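MucR Phosphodiesterase (Pseudomonas aeruginosa, PDB 5M1T) is a phosphodiesterase by name, an EAL-domain protein with a TIM-barrel-like fold that here holds C2E and two magnesium ions. Local coordinates at residues F188-S193 against R210-E215. Residues are numbered along the deposited sequence; the frame is centred on the assembly and turned at random.
With C2E (9,9'-[(2R,3R,3aS,5S,7aR,9R,10R,10aS,12S,14aR)-3,5,10,12-tetrahydroxy-5,12-dioxidooctahydro-2H,7H-difuro[3,2-d:3',2'-j][1,3,7,9,2,8]tetraoxadiphosphacyclododecine-2,9-diyl]bis(2-amino-1,9-dihydro-6H-purin-6-one)), chain C.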
ATOM      1  N   PHE A 188      -3.169 -10.309  16.936  1.00 24.14           N
ATOM      2  CA  PHE A 188      -4.462  -9.793  17.324  1.00 24.27           C
ATOM      3  C   PHE A 188      -4.489  -9.538  18.838  1.00 24.23           C
ATOM      4  O   PHE A 188      -3.950 -10.298  19.640  1.00 23.70           O
ATOM      5  CB  PHE A 188      -5.594 -10.705  16.865  1.00 24.41           C
ATOM      6  CG  PHE A 188      -6.925 -10.045  16.887  1.00 24.77           C
ATOM      7  CD1 PHE A 188      -7.341  -9.280  15.816  1.00 24.88           C
ATOM      8  CD2 PHE A 188      -7.754 -10.144  18.007  1.00 24.90           C
ATOM      9  CE1 PHE A 188      -8.564  -8.633  15.829  1.00 24.80           C
ATOM     10  CE2 PHE A 188      -8.987  -9.509  18.020  1.00 24.81           C
ATOM     11  CZ  PHE A 188      -9.388  -8.746  16.927  1.00 24.83           C
ATOM     12  N   GLY A 189      -5.041  -8.389  19.197  1.00 24.94           N
ATOM     13  CA  GLY A 189      -5.110  -7.967  20.580  1.00 25.50           C
ATOM     14  C   GLY A 189      -4.173  -6.800  20.801  1.00 26.03           C
ATOM     15  O   GLY A 189      -4.354  -6.048  21.764  1.00 27.38           O
ATOM     16  N   THR A 190      -3.194  -6.634  19.912  1.00 25.70           N
ATOM     17  CA  THR A 190      -2.216  -5.543  20.017  1.00 26.17           C
ATOM     18  C   THR A 190      -2.624  -4.214  19.371  1.00 26.37           C
ATOM     19  O   THR A 190      -1.987  -3.200  19.616  1.00 26.50           O
ATOM     20  CB  THR A 190      -0.842  -5.926  19.426  1.00 25.54           C
ATOM     21  OG1 THR A 190      -0.951  -6.080  18.015  1.00 25.61           O
ATOM     22  CG2 THR A 190      -0.342  -7.204  20.041  1.00 25.74           C
ATOM     23  N   GLY A 191      -3.646  -4.232  18.524  1.00 26.47           N
ATOM     24  CA  GLY A 191      -4.079  -3.030  17.846  1.00 26.93           C
ATOM     25  C   GLY A 191      -5.459  -2.631  18.323  1.00 27.64           C
ATOM     26  O   GLY A 191      -5.933  -3.063  19.408  1.00 28.29           O
ATOM     27  N   TYR A 192      -6.101  -1.804  17.516  1.00 27.87           N
ATOM     28  CA  TYR A 192      -7.460  -1.330  17.796  1.00 28.71           C
ATOM     29  C   TYR A 192      -8.343  -1.696  16.612  1.00 28.56           C
ATOM     30  O   TYR A 192      -8.079  -1.265  15.489  1.00 27.93           O
ATOM     31  CB  TYR A 192      -7.477   0.184  18.005  1.00 29.11           C
ATOM     32  CG  TYR A 192      -6.754   0.654  19.251  1.00 29.89           C
ATOM     33  CD1 TYR A 192      -5.356   0.682  19.319  1.00 29.83           C
ATOM     34  CD2 TYR A 192      -7.459   1.123  20.337  1.00 30.40           C
ATOM     35  CE1 TYR A 192      -4.705   1.123  20.459  1.00 29.73           C
ATOM     36  CE2 TYR A 192      -6.808   1.587  21.471  1.00 30.86           C
ATOM     37  CZ  TYR A 192      -5.437   1.565  21.533  1.00 30.59           C
ATOM     38  OH  TYR A 192      -4.816   2.030  22.681  1.00 31.19           O
ATOM     39  N   SER A 193      -9.386  -2.492  16.859  1.00 29.11           N
ATOM     40  CA  SER A 193     -10.278  -2.974  15.786  1.00 28.96           C
ATOM     41  C   SER A 193     -11.669  -2.399  15.867  1.00 29.38           C
ATOM     42  O   SER A 193     -12.247  -2.278  16.941  1.00 30.68           O
ATOM     43  CB  SER A 193     -10.382  -4.504  15.800  1.00 28.40           C
ATOM     44  OG  SER A 193      -9.160  -5.081  15.450  1.00 27.83           O
ATOM     45  N   ARG A 210       1.253 -13.584  20.770  1.00 25.54           N
ATOM     46  CA  ARG A 210       1.973 -14.394  21.734  1.00 27.22           C
ATOM     47  C   ARG A 210       2.142 -13.706  23.062  1.00 26.71           C
ATOM     48  O   ARG A 210       2.270 -14.380  24.067  1.00 26.89           O
ATOM     49  CB  ARG A 210       3.350 -14.795  21.218  1.00 28.83           C
ATOM     50  CG  ARG A 210       4.322 -13.647  20.953  1.00 31.61           C
ATOM     51  CD  ARG A 210       5.653 -14.236  20.472  1.00 33.51           C
ATOM     52  NE  ARG A 210       6.663 -13.342  19.906  1.00 36.37           N
ATOM     53  CZ  ARG A 210       6.514 -12.544  18.833  1.00 39.18           C
ATOM     54  NH1 ARG A 210       5.323 -12.378  18.211  1.00 38.16           N
ATOM     55  NH2 ARG A 210       7.579 -11.852  18.390  1.00 39.90           N
ATOM     56  N   GLY A 211       2.146 -12.374  23.065  1.00 26.65           N
ATOM     57  CA  GLY A 211       2.241 -11.595  24.308  1.00 26.94           C
ATOM     58  C   GLY A 211       1.170 -11.954  25.320  1.00 27.39           C
ATOM     59  O   GLY A 211       1.430 -12.048  26.531  1.00 28.50           O
ATOM     60  N   PHE A 212      -0.030 -12.220  24.835  1.00 27.59           N
ATOM     61  CA  PHE A 212      -1.129 -12.589  25.729  1.00 27.84           C
ATOM     62  C   PHE A 212      -1.043 -14.008  26.256  1.00 28.32           C
ATOM     63  O   PHE A 212      -1.488 -14.300  27.379  1.00 28.36           O
ATOM     64  CB  PHE A 212      -2.457 -12.393  25.021  1.00 27.60           C
ATOM     65  CG  PHE A 212      -2.684 -10.977  24.601  1.00 27.56           C
ATOM     66  CD1 PHE A 212      -2.988 -10.018  25.544  1.00 27.81           C
ATOM     67  CD2 PHE A 212      -2.552 -10.603  23.282  1.00 27.51           C
ATOM     68  CE1 PHE A 212      -3.197  -8.715  25.191  1.00 27.89           C
ATOM     69  CE2 PHE A 212      -2.736  -9.296  22.912  1.00 28.09           C
ATOM     70  CZ  PHE A 212      -3.051  -8.343  23.873  1.00 28.29           C
ATOM     71  N   ILE A 213      -0.441 -14.885  25.470  1.00 28.60           N
ATOM     72  CA  ILE A 213      -0.226 -16.257  25.922  1.00 28.95           C
ATOM     73  C   ILE A 213       0.844 -16.301  27.023  1.00 29.07           C
ATOM     74  O   ILE A 213       0.679 -16.973  28.033  1.00 28.38           O
ATOM     75  CB  ILE A 213       0.181 -17.162  24.746  1.00 28.47           C
ATOM     76  CG1 ILE A 213      -0.836 -17.047  23.604  1.00 29.05           C
ATOM     77  CG2 ILE A 213       0.358 -18.595  25.195  1.00 28.65           C
ATOM     78  CD1 ILE A 213      -2.283 -17.155  23.995  1.00 29.32           C
ATOM     79  N   ASN A 214       1.940 -15.588  26.794  1.00 29.76           N
ATOM     80  CA  ASN A 214       3.071 -15.581  27.705  1.00 31.43           C
ATOM     81  C   ASN A 214       2.749 -14.966  29.064  1.00 33.09           C
ATOM     82  O   ASN A 214       3.345 -15.344  30.064  1.00 33.05           O
ATOM     83  CB  ASN A 214       4.188 -14.768  27.077  1.00 31.52           C
ATOM     84  CG  ASN A 214       5.505 -14.920  27.798  1.00 32.02           C
ATOM     85  OD1 ASN A 214       5.924 -16.034  28.172  1.00 32.40           O
ATOM     86  ND2 ASN A 214       6.192 -13.805  27.966  1.00 32.15           N
ATOM     87  N   GLU A 215       1.844 -13.986  29.100  1.00 34.98           N
ATOM     88  CA  GLU A 215       1.523 -13.324  30.353  1.00 38.16           C
ATOM     89  C   GLU A 215       0.424 -14.033  31.169  1.00 36.99           C
ATOM     90  O   GLU A 215       0.103 -13.574  32.258  1.00 37.88           O
ATOM     91  CB  GLU A 215       1.122 -11.857  30.101  1.00 41.50           C
ATOM     92  CG  GLU A 215       2.254 -10.947  29.589  1.00 45.26           C
ATOM     93  CD  GLU A 215       3.247 -10.530  30.667  1.00 47.67           C
ATOM     94  OE1 GLU A 215       4.445 -10.258  30.354  1.00 48.34           O
ATOM     95  OE2 GLU A 215       2.817 -10.474  31.840  1.00 52.87           O
TER
HETATM   96  P1  C2E C 701       5.028 -13.016  13.970  1.00 22.24           P
HETATM   97  O2P C2E C 701       4.285 -12.915  12.666  1.00 20.84           O
HETATM   98  O1P C2E C 701       4.185 -12.807  15.211  1.00 23.32           O
HETATM   99  O5' C2E C 701       5.712 -14.456  14.010  1.00 22.29           O
HETATM  100  C5' C2E C 701       5.697 -15.233  15.187  1.00 23.46           C
HETATM  101  C4' C2E C 701       6.937 -14.989  16.017  1.00 24.20           C
HETATM  102  O4' C2E C 701       6.770 -15.656  17.283  1.00 24.39           O
HETATM  103  C3' C2E C 701       8.186 -15.580  15.386  1.00 24.54           C
HETATM  104  O3' C2E C 701       9.306 -14.770  15.743  1.00 24.24           O
HETATM  105  C2' C2E C 701       8.328 -16.932  16.051  1.00 24.90           C
HETATM  106  O2' C2E C 701       9.672 -17.415  16.068  1.00 24.85           O
HETATM  107  C1' C2E C 701       7.851 -16.575  17.452  1.00 25.52           C
HETATM  108  N9  C2E C 701       7.375 -17.719  18.229  1.00 26.89           N
HETATM  109  C8  C2E C 701       6.610 -18.733  17.794  1.00 28.42           C
HETATM  110  N7  C2E C 701       6.366 -19.596  18.804  1.00 28.63           N
HETATM  111  C5  C2E C 701       6.970 -19.119  19.901  1.00 27.16           C
HETATM  112  C6  C2E C 701       7.105 -19.541  21.299  1.00 27.17           C
HETATM  113  O6  C2E C 701       6.547 -20.590  21.693  1.00 26.62           O
HETATM  114  N1  C2E C 701       7.829 -18.756  22.113  1.00 27.66           N
HETATM  115  C2  C2E C 701       8.429 -17.621  21.685  1.00 27.78           C
HETATM  116  N2  C2E C 701       9.152 -16.874  22.551  1.00 28.62           N
HETATM  117  N3  C2E C 701       8.335 -17.175  20.420  1.00 27.41           N
HETATM  118  C4  C2E C 701       7.638 -17.882  19.511  1.00 27.29           C
HETATM  119  P11 C2E C 701      10.378 -14.322  14.633  1.00 24.35           P
HETATM  120  O21 C2E C 701      10.658 -15.509  13.726  1.00 25.26           O
HETATM  121  O11 C2E C 701      11.628 -13.889  15.322  1.00 23.75           O
HETATM  122  O5A C2E C 701       9.705 -13.147  13.782  1.00 23.76           O
HETATM  123  C5A C2E C 701       9.313 -11.950  14.460  1.00 23.16           C
HETATM  124  C4A C2E C 701       8.425 -11.122  13.556  1.00 22.66           C
HETATM  125  O4A C2E C 701       9.099 -10.803  12.343  1.00 22.85           O
HETATM  126  C3A C2E C 701       7.202 -11.867  13.091  1.00 22.98           C
HETATM  127  O3A C2E C 701       6.173 -11.885  14.065  1.00 23.46           O
HETATM  128  C2A C2E C 701       6.811 -11.113  11.847  1.00 22.75           C
HETATM  129  O2A C2E C 701       6.109  -9.918  12.160  1.00 23.97           O
HETATM  130  C1A C2E C 701       8.151 -10.723  11.273  1.00 22.88           C
HETATM  131  N91 C2E C 701       8.516 -11.633  10.150  1.00 23.00           N
HETATM  132  C81 C2E C 701       9.111 -12.843  10.199  1.00 22.66           C
HETATM  133  N71 C2E C 701       9.303 -13.336   8.946  1.00 22.34           N
HETATM  134  C51 C2E C 701       8.820 -12.418   8.091  1.00 22.03           C
HETATM  135  C61 C2E C 701       8.688 -12.286   6.630  1.00 22.16           C
HETATM  136  O61 C2E C 701       9.082 -13.201   5.875  1.00 22.02           O
HETATM  137  N11 C2E C 701       8.124 -11.165   6.148  1.00 22.23           N
HETATM  138  C21 C2E C 701       7.679 -10.182   6.961  1.00 22.82           C
HETATM  139  N21 C2E C 701       7.122  -9.082   6.424  1.00 24.19           N
HETATM  140  N31 C2E C 701       7.762 -10.230   8.308  1.00 22.31           N
HETATM  141  C41 C2E C 701       8.304 -11.313   8.893  1.00 22.18           C
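At the mouth of the EAL-domain barrel, where strands 182-188 and 205-208 run side by side, the loop leaving the first strand rests on the short helix 210-214 that follows the second, and Phe212 makes the junction. The CE2-CZ side of its ring lies against the backbone of Gly189. Phe212 CZ is 3.4 Å from Gly189 O, which approaches at the ring edge near its plane. Phe212 CE2 is 3.6 Å from Gly189 CA. Phe188 O approaches obliquely, 3.6 Å from Phe212 CE2. With CG of Phe212 anti to its carbonyl carbon (chi1 -60°), the CE2-CZ edge is carried to Gly189, whose phi is 110° and whose CA and carbonyl it packs on directly. Thr190 contributes its methyl, CG2 standing 4.3 Å from Phe212 CE2, while its OG1 is hydrogen-bonded to Asp187 O. No hydrogen bond joins the two segments; Glu159 holds the loop through Gly189 N, Gly191 N and Ser193 OG, and Val226 and Asp222 of helix 220-236 also touch Phe212. Arg210 takes no part in the Phe212 contact and lines the C2E pocket. Its chain is extended from CG to NE, Arg210 NH1 comes within 3.2 Å of C2E O1P, and O4' lies over one guanidinium face, offset toward the rim. Asp187, in strand 182-188 two residues before Gly189, binds magnesium, so this packing of strand-end loop on short helix borders the metal and ligand site, set at the C-terminal ends of the parallel strands as in EAL-family TIM-barrel-like folds.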